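Local atomic coordinates of CELL WALL surface anchor family protein (Streptococcus pneumoniae, PDB entry 2X9X), a protein that forms the repeating backbone subunit of the pneumococcal pilus, a cell-wall-anchored fibre that probably serves in adhesion. Residues L295-D300 and I352-A357; F283-A288 and V370-D375; V311-A316 and A345-A350; P28-V33 and L385-Y390; K266-V271 and Q408-T413. The protein carries 1 engineered substitution. All coordinates share one frame; numbering follows the deposited sequence.

Contact 1 of 5, residues L295-D300 and I352-A357; sequences LARKAD and IAANNA
Arg297 lays the outer half of its side chain against the end of helix 338-354: CD comes 3.5 Å from Ala354 O, and NE stands 3.7 Å from Ala354 CB. The same side chain grips Asn355 through its guanidinium edge. NE donates to Asn355 OD1 at 2.8 Å, nearly in line with the C=O bond (164° at the oxygen), while NH2 adds a weak bond to that same oxygen. Guanidinium and amide planes lie only 14° apart, so the two flat groups meet almost coplanar, and the paired donors should restrain rotation of both. The route there depends on two turns: CG sits between the backbone N and the carbonyl carbon (chi1 65°), and the chain bends again at chi3. Asn355 is the first residue to leave helical geometry and the centre of an inverse gamma turn, which carries the chain off the helix into strand 358-361. That strand pairs antiparallel with 294-297 in a two-stranded ribbon, where Ala296 is backbone-bonded to Glu359. Just beyond the end of strand 294-297, Lys298 N donates to Ala357 O at 2.9 Å, from above the carbonyl plane, and Arg297 CA makes a CA-H...O contact with the same oxygen. The lysine's aliphatic chain folds over the alanine methyl, with Lys298 CB at 4.0 Å and CE at 3.9 Å from Ala357 CB.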
# COMPACT_ATOMS: atom_id res chain seq x y z
N LEU A 295 8.68 21.41 -4.75
CA LEU A 295 8.29 20.02 -4.93
C LEU A 295 7.94 19.72 -6.38
O LEU A 295 7.07 20.36 -6.96
CB LEU A 295 7.09 19.68 -4.04
CG LEU A 295 6.63 18.22 -4.03
CD1 LEU A 295 7.65 17.35 -3.32
CD2 LEU A 295 5.25 18.10 -3.39
N ALA A 296 8.65 18.76 -6.97
CA ALA A 296 8.40 18.35 -8.35
C ALA A 296 8.23 16.84 -8.44
O ALA A 296 8.76 16.09 -7.61
CB ALA A 296 9.56 18.80 -9.25
N ARG A 297 7.48 16.39 -9.45
CA ARG A 297 7.50 14.97 -9.78
C ARG A 297 8.81 14.67 -10.50
O ARG A 297 9.35 15.51 -11.22
CB ARG A 297 6.27 14.54 -10.61
CG ARG A 297 6.17 15.15 -12.02
CD ARG A 297 4.80 14.82 -12.66
NE ARG A 297 3.73 15.40 -11.86
CZ ARG A 297 3.24 16.63 -12.04
NH1 ARG A 297 3.68 17.39 -13.04
NH2 ARG A 297 2.29 17.07 -11.22
N LYS A 298 9.35 13.48 -10.26
CA LYS A 298 10.60 13.07 -10.88
C LYS A 298 10.38 12.73 -12.36
O LYS A 298 9.68 11.77 -12.68
CB LYS A 298 11.21 11.89 -10.12
CG LYS A 298 12.58 11.47 -10.62
CD LYS A 298 13.50 11.07 -9.48
CE LYS A 298 12.93 9.92 -8.67
NZ LYS A 298 13.95 9.40 -7.70
N ALA A 299 10.98 13.52 -13.24
CA ALA A 299 10.71 13.43 -14.68
C ALA A 299 10.96 12.05 -15.29
O ALA A 299 10.22 11.62 -16.17
CB ALA A 299 11.51 14.50 -15.43
N ASP A 300 12.01 11.37 -14.84
CA ASP A 300 12.35 10.07 -15.41
C ASP A 300 11.48 8.94 -14.85
O ASP A 300 11.64 7.78 -15.23
CB ASP A 300 13.83 9.75 -15.21
CG ASP A 300 14.21 9.60 -13.75
OD1 ASP A 300 13.70 10.37 -12.92
OD2 ASP A 300 15.03 8.71 -13.44
N ILE A 352 -2.13 13.30 -9.38
CA ILE A 352 -1.84 12.17 -8.50
C ILE A 352 -1.27 11.00 -9.31
O ILE A 352 -0.29 10.37 -8.89
CB ILE A 352 -3.09 11.75 -7.71
CG1 ILE A 352 -3.46 12.83 -6.70
CG2 ILE A 352 -2.86 10.42 -7.00
CD1 ILE A 352 -4.85 12.68 -6.11
N ALA A 353 -1.86 10.74 -10.47
CA ALA A 353 -1.39 9.66 -11.34
C ALA A 353 0.01 9.91 -11.89
O ALA A 353 0.78 8.97 -12.10
CB ALA A 353 -2.38 9.42 -12.47
N ALA A 354 0.34 11.18 -12.13
CA ALA A 354 1.66 11.54 -12.63
C ALA A 354 2.73 11.65 -11.53
O ALA A 354 3.93 11.53 -11.81
CB ALA A 354 1.59 12.83 -13.44
N ASN A 355 2.29 11.89 -10.29
CA ASN A 355 3.21 12.03 -9.16
C ASN A 355 3.70 10.66 -8.68
O ASN A 355 3.40 10.23 -7.56
CB ASN A 355 2.53 12.76 -7.99
CG ASN A 355 2.34 14.26 -8.24
OD1 ASN A 355 2.82 14.82 -9.24
ND2 ASN A 355 1.64 14.92 -7.33
N ASN A 356 4.45 9.96 -9.53
CA ASN A 356 4.95 8.63 -9.17
C ASN A 356 6.10 8.68 -8.17
O ASN A 356 6.32 7.73 -7.41
CB ASN A 356 5.39 7.87 -10.43
CG ASN A 356 4.24 7.61 -11.38
OD1 ASN A 356 3.17 7.16 -10.96
ND2 ASN A 356 4.45 7.88 -12.66
N ALA A 357 6.83 9.79 -8.17
CA ALA A 357 7.96 9.98 -7.28
C ALA A 357 8.20 11.48 -7.16
O ALA A 357 7.90 12.23 -8.09
CB ALA A 357 9.20 9.28 -7.82

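Contact 2 of 5, residues F283-A288 and V370-D375; sequences FVIANA and VKLVSD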
# COMPACT_ATOMS: atom_id res chain seq x y z
N PHE A 283 -0.81 27.36 -6.66
CA PHE A 283 0.26 27.28 -5.66
C PHE A 283 1.31 26.23 -5.99
O PHE A 283 1.03 25.23 -6.65
CB PHE A 283 -0.32 26.92 -4.29
CG PHE A 283 -1.32 27.90 -3.77
CD1 PHE A 283 -0.92 28.93 -2.93
CD2 PHE A 283 -2.65 27.81 -4.13
CE1 PHE A 283 -1.84 29.84 -2.45
CE2 PHE A 283 -3.58 28.72 -3.66
CZ PHE A 283 -3.17 29.74 -2.81
N VAL A 284 2.52 26.47 -5.51
CA VAL A 284 3.55 25.44 -5.48
C VAL A 284 3.98 25.22 -4.03
O VAL A 284 3.58 25.98 -3.14
CB VAL A 284 4.77 25.80 -6.35
CG1 VAL A 284 4.35 25.90 -7.82
CG2 VAL A 284 5.41 27.10 -5.87
N ILE A 285 4.76 24.18 -3.79
CA ILE A 285 5.21 23.85 -2.44
C ILE A 285 6.73 23.96 -2.31
O ILE A 285 7.48 23.40 -3.11
CB ILE A 285 4.75 22.44 -2.04
CG1 ILE A 285 3.23 22.39 -1.95
CG2 ILE A 285 5.38 22.04 -0.70
CD1 ILE A 285 2.66 20.99 -1.82
N ALA A 286 7.18 24.71 -1.30
CA ALA A 286 8.60 24.89 -1.05
C ALA A 286 9.01 24.22 0.26
O ALA A 286 8.17 24.00 1.14
CB ALA A 286 8.96 26.37 -1.03
N ASN A 287 10.30 23.91 0.39
CA ASN A 287 10.81 23.25 1.59
C ASN A 287 11.47 24.23 2.56
O ASN A 287 12.15 23.82 3.50
CB ASN A 287 11.75 22.09 1.23
CG ASN A 287 12.99 22.55 0.47
OD1 ASN A 287 13.27 23.74 0.36
ND2 ASN A 287 13.74 21.59 -0.05
N ALA A 288 11.27 25.53 2.33
CA ALA A 288 11.84 26.56 3.19
C ALA A 288 10.95 27.80 3.18
O ALA A 288 10.13 27.97 2.28
CB ALA A 288 13.25 26.91 2.74
N VAL A 370 5.03 20.55 -9.02
CA VAL A 370 3.64 20.28 -8.72
C VAL A 370 2.87 21.58 -8.50
O VAL A 370 3.26 22.41 -7.67
CB VAL A 370 3.49 19.38 -7.47
CG1 VAL A 370 2.02 19.13 -7.15
CG2 VAL A 370 4.23 18.05 -7.68
N LYS A 371 1.79 21.76 -9.26
CA LYS A 371 0.98 22.97 -9.17
C LYS A 371 -0.44 22.65 -8.71
O LYS A 371 -1.18 21.91 -9.37
CB LYS A 371 0.96 23.72 -10.50
CG LYS A 371 0.19 25.02 -10.45
CD LYS A 371 0.69 26.00 -11.49
CE LYS A 371 2.11 26.45 -11.18
NZ LYS A 371 2.64 27.35 -12.24
N LEU A 372 -0.82 23.23 -7.57
CA LEU A 372 -2.14 23.01 -7.01
C LEU A 372 -3.06 24.16 -7.41
O LEU A 372 -2.60 25.29 -7.53
CB LEU A 372 -2.05 22.89 -5.49
CG LEU A 372 -1.00 21.89 -4.99
CD1 LEU A 372 -0.96 21.85 -3.47
CD2 LEU A 372 -1.25 20.51 -5.58
N VAL A 373 -4.34 23.86 -7.62
CA VAL A 373 -5.31 24.85 -8.08
C VAL A 373 -6.60 24.70 -7.29
O VAL A 373 -7.13 23.60 -7.17
CB VAL A 373 -5.64 24.66 -9.59
CG1 VAL A 373 -6.60 25.75 -10.06
CG2 VAL A 373 -4.37 24.63 -10.45
N SER A 374 -7.12 25.80 -6.75
CA SER A 374 -8.33 25.75 -5.93
C SER A 374 -9.58 25.58 -6.79
O SER A 374 -9.72 26.22 -7.84
CB SER A 374 -8.44 26.99 -5.04
OG SER A 374 -8.57 28.18 -5.81
N ASP A 375 -10.50 24.72 -6.36
CA ASP A 375 -11.78 24.56 -7.05
C ASP A 375 -12.78 25.62 -6.60
O ASP A 375 -12.41 26.57 -5.91
CB ASP A 375 -12.33 23.13 -6.93
CG ASP A 375 -12.77 22.77 -5.51
OD1 ASP A 375 -12.89 23.67 -4.65
OD2 ASP A 375 -13.00 21.56 -5.26
O HOH W 1 5.27 22.23 -5.84
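Phe283 pairs with Leu372 through two backbone hydrogen bonds, Phe283 N to Leu372 O and Leu372 N to Phe283 O, both 2.9 Å. This is an antiparallel hydrogen-bonded pair, and both side chains project to the same face of the sheet, where Phe283 stacks on Phe380. The Phe283 carbonyl also receives a CA-H...O contact, Lys371 CA to Phe283 O at 3.4 Å. Next along, Val284 directs CG1 toward segment 370-375, 3.7 Å from Val370 O and 4.1 Å from Lys371 CE; the bend of the lysine at chi3 (-67°) carries CE across the valine at a slant. The segments belong to a four-stranded antiparallel sheet, consistent with the prealbumin-like (Cna-B-type) fold, with 372-373 as an outermost strand and 282-286 between it and 388-394. At Ile285 one water replaces the direct backbone bond, accepting from Ile285 N at 2.9 Å and donating to Val370 O at 2.7 Å, ahead of strand 372-373. The Ile285 side chain still reaches across, its CD1 meeting Leu372 CD1 at 4.1 Å on the face that also carries Phe283. On the backbone, Ile285 O accepts from Leu295 N, and Leu295 O accepts from Val370 N.

Contact 3 of 5, residues V311-A316 and A345-A350; sequences VTTKDA and AAYNAA
Tyr347 presents one ring face to Lys314 and part of its rim to Thr313, two neighbours on the facing helix that use the ring in different ways. Lys314 extends along the tyrosine in the same sense. Its CD lies over the ring face, 4.2 Å from the centroid of Tyr347 and 19° off the normal, a CH-pi contact displaced toward the rim; CB settles 3.7 Å from Tyr347 CE1. Thr313 instead comes in roughly perpendicular to it. Its OG1 lies in the ring plane at the edge, 3.5 Å from Tyr347 CD1, and 3.7 Å from the methyl CB of Ala350. With chi1 at 58°, OG1 of the threonine is also hydrogen-bonded to Leu309 O within its own helix. The axes of the two segments run antiparallel at 161° and approach to 8.6 Å, a separation that suits the small alanines Ala346 and Ala350 on the side facing Thr313. They belong to helices 304-325 and 338-354, which form a helical hairpin inserted between strands of the C-terminal domain. No hydrogen bond joins the two segments. Lys314 NZ has an intrahelical salt-bridge partner in Asp318 and a second in Glu282, while Tyr347 OH bonds to Lys371 O. The pairing of helix with helix therefore rests on packing and CH-pi contact, and the bonds to Glu282 and Lys371 reach outside the hairpin.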
# COMPACT_ATOMS: atom_id res chain seq x y z
N VAL A 311 -1.09 18.23 -18.44
CA VAL A 311 -1.17 19.44 -19.24
C VAL A 311 -2.56 19.69 -19.82
O VAL A 311 -3.11 20.79 -19.70
CB VAL A 311 -0.14 19.42 -20.39
CG1 VAL A 311 -0.35 20.61 -21.31
CG2 VAL A 311 1.27 19.41 -19.83
N THR A 312 -3.15 18.67 -20.44
CA THR A 312 -4.45 18.83 -21.08
C THR A 312 -5.58 19.08 -20.08
O THR A 312 -6.47 19.88 -20.33
CB THR A 312 -4.80 17.64 -22.00
OG1 THR A 312 -5.98 17.95 -22.76
CG2 THR A 312 -5.05 16.38 -21.18
N THR A 313 -5.53 18.40 -18.93
CA THR A 313 -6.55 18.63 -17.91
C THR A 313 -6.38 20.01 -17.29
O THR A 313 -7.36 20.66 -16.92
CB THR A 313 -6.59 17.53 -16.82
OG1 THR A 313 -5.31 17.43 -16.18
CG2 THR A 313 -6.96 16.18 -17.43
N LYS A 314 -5.13 20.47 -17.18
CA LYS A 314 -4.88 21.82 -16.68
C LYS A 314 -5.45 22.87 -17.64
O LYS A 314 -6.05 23.86 -17.22
CB LYS A 314 -3.38 22.07 -16.45
CG LYS A 314 -3.05 23.48 -16.00
CD LYS A 314 -3.60 23.78 -14.60
CE LYS A 314 -2.90 24.98 -13.97
NZ LYS A 314 -3.07 26.22 -14.77
N ASP A 315 -5.28 22.64 -18.94
CA ASP A 315 -5.83 23.55 -19.94
C ASP A 315 -7.35 23.63 -19.82
O ASP A 315 -7.93 24.71 -19.87
CB ASP A 315 -5.42 23.12 -21.35
CG ASP A 315 -3.95 23.36 -21.63
OD1 ASP A 315 -3.32 24.15 -20.90
OD2 ASP A 315 -3.42 22.76 -22.59
N ALA A 316 -8.00 22.47 -19.67
CA ALA A 316 -9.45 22.43 -19.53
C ALA A 316 -9.92 23.10 -18.23
O ALA A 316 -10.97 23.74 -18.20
CB ALA A 316 -9.96 21.00 -19.62
N ALA A 345 -11.16 18.38 -10.27
CA ALA A 345 -11.02 17.00 -9.79
C ALA A 345 -10.31 16.14 -10.84
O ALA A 345 -9.50 15.28 -10.50
CB ALA A 345 -12.38 16.41 -9.44
N ALA A 346 -10.61 16.38 -12.11
CA ALA A 346 -9.95 15.65 -13.20
C ALA A 346 -8.46 15.98 -13.22
O ALA A 346 -7.62 15.08 -13.37
CB ALA A 346 -10.59 15.98 -14.54
N TYR A 347 -8.13 17.26 -13.08
CA TYR A 347 -6.74 17.69 -13.02
C TYR A 347 -6.03 17.10 -11.80
O TYR A 347 -4.92 16.57 -11.91
CB TYR A 347 -6.65 19.23 -13.02
CG TYR A 347 -5.26 19.75 -12.73
CD1 TYR A 347 -4.24 19.58 -13.66
CD2 TYR A 347 -4.97 20.39 -11.54
CE1 TYR A 347 -2.96 20.04 -13.40
CE2 TYR A 347 -3.69 20.86 -11.27
CZ TYR A 347 -2.69 20.68 -12.21
OH TYR A 347 -1.42 21.14 -11.94
N ASN A 348 -6.67 17.19 -10.64
CA ASN A 348 -6.14 16.60 -9.42
C ASN A 348 -5.82 15.11 -9.58
O ASN A 348 -4.77 14.64 -9.15
CB ASN A 348 -7.12 16.82 -8.26
CG ASN A 348 -6.59 16.30 -6.93
OD1 ASN A 348 -5.64 16.85 -6.36
ND2 ASN A 348 -7.22 15.25 -6.43
N ALA A 349 -6.73 14.38 -10.21
CA ALA A 349 -6.53 12.95 -10.45
C ALA A 349 -5.34 12.71 -11.38
O ALA A 349 -4.55 11.79 -11.15
CB ALA A 349 -7.80 12.33 -11.02
N ALA A 350 -5.20 13.54 -12.41
CA ALA A 350 -4.08 13.40 -13.35
C ALA A 350 -2.75 13.70 -12.65
O ALA A 350 -1.74 13.04 -12.91
CB ALA A 350 -4.26 14.32 -14.55

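Contact 4 of 5, residues P28-V33 and L385-Y390; sequences PVNHQV and LLAGTY
Leu386 packs between Asn30 and Gln32, its two methyl branches dividing between them. CD2 lies 3.7 Å from Asn30 O, while CD1 comes 3.7 Å from Gln32 OE1; CG also touches Gln32 CB at 4.0 Å. The leucine meets both polar side chains at a slant, so mostly its branched end is in contact. Asn30 extends its CG away from its own backbone N (chi1 -180°) and thereby brings its amide to the turn at Leu386 and Ala387. The amide lies close to Leu385 O and to the backbone N of Ala387, but its rotation is uncertain. A water completes the link on the other flank, donating to Gln32 OE1 at 2.8 Å and accepting from Leu386 N at 2.9 Å. Ala387 is the solvent side of the contact: it is exposed and adds little buried surface compared with the leucine before it. Beyond it, Tyr390 folds back so that its hydroxyl donates to Leu386 O at 2.7 Å, from above the carbonyl plane, closing the turn around Gly388. Strand 29-30 runs parallel to strand 260-271, whose Thr263 bonds to His31 O and weakly to Leu385 O. Strand 379-385, which ends at Leu385, pairs with 260-271 as well, making this a junction of the N-terminal part of the chain with the C-terminal domain. Chemically it is a leucine wedged between two amide side chains, with no clear direct hydrogen bond across the segments, so that one water supplies the defined polar link.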
# COMPACT_ATOMS: atom_id res chain seq x y z
N PRO A 28 3.08 1.91 11.44
CA PRO A 28 3.54 2.19 10.07
C PRO A 28 4.68 3.19 10.02
O PRO A 28 4.70 4.17 10.79
CB PRO A 28 2.29 2.78 9.40
CG PRO A 28 1.15 2.28 10.21
CD PRO A 28 1.66 2.22 11.62
N VAL A 29 5.63 2.94 9.13
CA VAL A 29 6.75 3.85 8.90
C VAL A 29 6.41 4.77 7.73
O VAL A 29 5.99 4.31 6.66
CB VAL A 29 8.05 3.08 8.61
CG1 VAL A 29 9.18 4.05 8.27
CG2 VAL A 29 8.43 2.21 9.80
N ASN A 30 6.58 6.06 7.95
CA ASN A 30 6.27 7.08 6.95
C ASN A 30 7.23 7.03 5.76
O ASN A 30 8.46 7.08 5.94
CB ASN A 30 6.30 8.44 7.64
CG ASN A 30 5.99 9.60 6.72
OD1 ASN A 30 5.19 9.49 5.77
ND2 ASN A 30 6.60 10.72 7.01
N HIS A 31 6.68 6.92 4.56
CA HIS A 31 7.43 7.01 3.31
C HIS A 31 6.73 7.99 2.38
O HIS A 31 5.56 8.33 2.59
CB HIS A 31 7.52 5.65 2.63
CG HIS A 31 8.45 4.69 3.29
ND1 HIS A 31 9.71 4.41 2.80
CD2 HIS A 31 8.31 3.93 4.41
CE1 HIS A 31 10.30 3.53 3.58
NE2 HIS A 31 9.47 3.22 4.56
N GLN A 32 7.43 8.45 1.34
CA GLN A 32 6.76 9.22 0.30
C GLN A 32 6.51 8.35 -0.94
O GLN A 32 7.21 7.35 -1.16
CB GLN A 32 7.53 10.49 -0.06
CG GLN A 32 8.84 10.27 -0.77
CD GLN A 32 9.56 11.58 -1.12
OE1 GLN A 32 9.52 12.56 -0.37
NE2 GLN A 32 10.21 11.59 -2.27
N VAL A 33 5.51 8.71 -1.72
CA VAL A 33 5.24 7.98 -2.95
C VAL A 33 6.49 7.92 -3.82
O VAL A 33 7.23 8.91 -3.97
CB VAL A 33 4.04 8.59 -3.74
CG1 VAL A 33 4.33 10.02 -4.15
CG2 VAL A 33 3.71 7.73 -4.96
N LEU A 385 3.25 12.42 0.87
CA LEU A 385 4.41 13.10 1.45
C LEU A 385 4.98 12.50 2.72
O LEU A 385 4.29 11.78 3.46
CB LEU A 385 4.04 14.56 1.77
CG LEU A 385 3.56 15.43 0.62
CD1 LEU A 385 3.18 16.83 1.12
CD2 LEU A 385 4.60 15.49 -0.50
N LEU A 386 6.24 12.83 2.98
CA LEU A 386 6.86 12.66 4.28
C LEU A 386 6.39 13.76 5.23
O LEU A 386 6.11 14.89 4.81
CB LEU A 386 8.38 12.75 4.17
CG LEU A 386 9.08 11.63 3.42
CD1 LEU A 386 10.51 12.03 3.12
CD2 LEU A 386 9.04 10.35 4.24
N ALA A 387 6.34 13.44 6.52
CA ALA A 387 6.06 14.43 7.55
C ALA A 387 7.09 15.55 7.49
O ALA A 387 8.25 15.33 7.15
CB ALA A 387 6.06 13.78 8.92
N GLY A 388 6.65 16.76 7.82
CA GLY A 388 7.57 17.88 7.90
C GLY A 388 6.89 19.23 7.83
O GLY A 388 5.66 19.32 7.76
N THR A 389 7.71 20.27 7.85
CA THR A 389 7.22 21.64 7.73
C THR A 389 7.48 22.15 6.33
O THR A 389 8.63 22.24 5.89
CB THR A 389 7.90 22.57 8.74
OG1 THR A 389 7.73 22.04 10.07
CG2 THR A 389 7.31 23.96 8.66
N TYR A 390 6.40 22.47 5.61
CA TYR A 390 6.52 22.93 4.24
C TYR A 390 5.88 24.30 4.11
O TYR A 390 5.26 24.80 5.05
CB TYR A 390 5.86 21.94 3.27
CG TYR A 390 6.39 20.53 3.40
CD1 TYR A 390 7.61 20.17 2.83
CD2 TYR A 390 5.68 19.56 4.08
CE1 TYR A 390 8.09 18.87 2.94
CE2 TYR A 390 6.16 18.27 4.20
CZ TYR A 390 7.36 17.93 3.63
OH TYR A 390 7.82 16.64 3.74
O HOH W 2 7.70 14.19 0.91

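Contact 5 of 5, residues K266-V271 and Q408-T413; sequences KKFVKV and QKFEVT
Lys266 spreads its aliphatic chain along the aromatic side of strand 408-412. CB lies 4.1 Å from Phe410 CD1 and 4.4 Å from Val412 CG2; CG comes to 3.7 Å from Phe410 CD1, obliquely to that ring. With chi1 at -164° and a bend at chi2, the chain runs antiparallel to the phenylalanine side chain, taking CD to 3.6 Å from Glu411 O, and CE stays close to the same carbonyl. A second bend, at chi4, carries NZ to a hydrogen bond with Thr436 OG1, with only a weak one to Lys267 O. Two residues on, Phe268 supplies the main aromatic contact. Its CZ sits 3.5 Å above the plane of the Phe410 ring, over the centre, and the ring centroids of Phe268 and Phe410 are 4.8 Å apart. Planes at 86° identify a T-shaped (edge-to-face) pair in which Phe268 offers the edge and Phe410 the face. No hydrogen bond joins these strands: their axes pass 8.4 Å apart at 147°, so the strands meet through side chains and not by edge pairing. Phe268 also meets Phe380, and Phe410 touches Ile285. Further along 266-271, Lys270 NZ is covalently linked to Asn440 CG. The face-to-face packing is consistent with the beta-sandwich core of a Cna-B-type (prealbumin-like) domain, which this intramolecular isopeptide bond, of the kind found in Gram-positive pilins, cross-links.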
# COMPACT_ATOMS: atom_id res chain seq x y z
N LYS A 266 -2.02 16.83 3.03
CA LYS A 266 -2.57 18.05 3.60
C LYS A 266 -3.66 18.63 2.71
O LYS A 266 -3.55 18.57 1.48
CB LYS A 266 -1.45 19.08 3.79
CG LYS A 266 -1.81 20.24 4.72
CD LYS A 266 -1.87 19.77 6.17
CE LYS A 266 -2.26 20.89 7.11
NZ LYS A 266 -3.70 21.30 6.94
N LYS A 267 -4.70 19.18 3.33
CA LYS A 267 -5.80 19.84 2.63
C LYS A 267 -5.77 21.35 2.89
O LYS A 267 -5.35 21.79 3.96
CB LYS A 267 -7.14 19.30 3.12
CG LYS A 267 -7.36 17.82 2.87
CD LYS A 267 -8.57 17.31 3.64
CE LYS A 267 -8.82 15.84 3.39
NZ LYS A 267 -9.69 15.24 4.44
N PHE A 268 -6.21 22.12 1.90
CA PHE A 268 -6.25 23.58 1.97
C PHE A 268 -7.57 24.13 1.43
O PHE A 268 -8.18 23.52 0.55
CB PHE A 268 -5.12 24.19 1.14
CG PHE A 268 -3.75 23.68 1.49
CD1 PHE A 268 -2.98 24.32 2.44
CD2 PHE A 268 -3.23 22.57 0.85
CE1 PHE A 268 -1.71 23.86 2.75
CE2 PHE A 268 -1.97 22.10 1.16
CZ PHE A 268 -1.21 22.74 2.11
N VAL A 269 -8.00 25.28 1.95
CA VAL A 269 -9.11 26.03 1.36
C VAL A 269 -8.72 27.49 1.15
O VAL A 269 -8.29 28.17 2.08
CB VAL A 269 -10.40 25.98 2.21
CG1 VAL A 269 -11.51 26.82 1.57
CG2 VAL A 269 -10.86 24.54 2.41
N LYS A 270 -8.87 27.96 -0.09
CA LYS A 270 -8.63 29.36 -0.43
C LYS A 270 -9.89 30.19 -0.21
O LYS A 270 -10.94 29.93 -0.81
CB LYS A 270 -8.21 29.47 -1.89
CG LYS A 270 -7.69 30.84 -2.28
CD LYS A 270 -6.35 31.09 -1.63
CE LYS A 270 -5.89 32.51 -1.84
NZ LYS A 270 -6.81 33.46 -1.15
N VAL A 271 -9.79 31.21 0.65
CA VAL A 271 -10.91 32.10 0.93
C VAL A 271 -10.50 33.57 0.87
O VAL A 271 -9.32 33.89 0.73
CB VAL A 271 -11.50 31.86 2.34
CG1 VAL A 271 -12.06 30.45 2.45
CG2 VAL A 271 -10.44 32.11 3.40
N GLN A 408 3.16 30.44 3.01
CA GLN A 408 2.36 30.02 4.15
C GLN A 408 2.79 28.66 4.66
O GLN A 408 2.74 27.66 3.95
CB GLN A 408 0.87 30.01 3.84
CG GLN A 408 0.03 29.65 5.05
CD GLN A 408 -1.42 30.02 4.89
OE1 GLN A 408 -1.77 30.91 4.10
NE2 GLN A 408 -2.29 29.34 5.63
N LYS A 409 3.22 28.64 5.92
CA LYS A 409 3.69 27.44 6.58
C LYS A 409 2.56 26.44 6.80
O LYS A 409 1.44 26.81 7.15
CB LYS A 409 4.31 27.83 7.93
CG LYS A 409 4.89 26.69 8.74
CD LYS A 409 5.39 27.23 10.09
CE LYS A 409 6.12 26.19 10.91
NZ LYS A 409 6.65 26.77 12.17
N PHE A 410 2.86 25.17 6.55
CA PHE A 410 1.98 24.09 6.97
C PHE A 410 2.76 22.87 7.45
O PHE A 410 3.91 22.65 7.05
CB PHE A 410 0.95 23.73 5.88
CG PHE A 410 1.53 23.14 4.62
CD1 PHE A 410 1.57 21.76 4.43
CD2 PHE A 410 1.98 23.96 3.60
CE1 PHE A 410 2.08 21.21 3.26
CE2 PHE A 410 2.49 23.42 2.43
CZ PHE A 410 2.53 22.04 2.25
N GLU A 411 2.14 22.11 8.34
CA GLU A 411 2.78 20.93 8.90
C GLU A 411 2.10 19.66 8.41
O GLU A 411 0.88 19.52 8.54
CB GLU A 411 2.74 20.98 10.43
CG GLU A 411 3.27 22.27 11.03
CD GLU A 411 4.78 22.28 11.16
OE1 GLU A 411 5.33 23.27 11.70
OE2 GLU A 411 5.42 21.30 10.72
N VAL A 412 2.89 18.76 7.84
CA VAL A 412 2.39 17.44 7.47
C VAL A 412 2.74 16.46 8.58
O VAL A 412 3.88 16.41 9.04
CB VAL A 412 2.99 16.98 6.13
CG1 VAL A 412 2.55 15.55 5.79
CG2 VAL A 412 2.61 17.96 5.02
N THR A 413 1.74 15.71 9.03
CA THR A 413 1.89 14.78 10.15
C THR A 413 1.07 13.53 9.88
O THR A 413 0.38 13.43 8.87
CB THR A 413 1.35 15.38 11.46
OG1 THR A 413 -0.08 15.41 11.41
CG2 THR A 413 1.88 16.80 11.67

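In the fold
From the N terminus, the first segment met is 28-33, which contact 4 joins to 385-390 across most of the chain, bringing the N-terminal part against the C-terminal domain. Contact 5 starts later, at 266-271, and ends later, at 408-413, so contacts 4 and 5 cross. Within both spans lies contact 2, which pairs strands 282-286 and 372-373; inside that comes contact 1, and innermost is contact 3, the helical hairpin. Contact 1 abuts contact 2 through strand 294-297, and helix 338-354 serves both contact 1 and contact 3. Strands 388-394 and 408-412 are sheet neighbours, joining contacts 4 and 5.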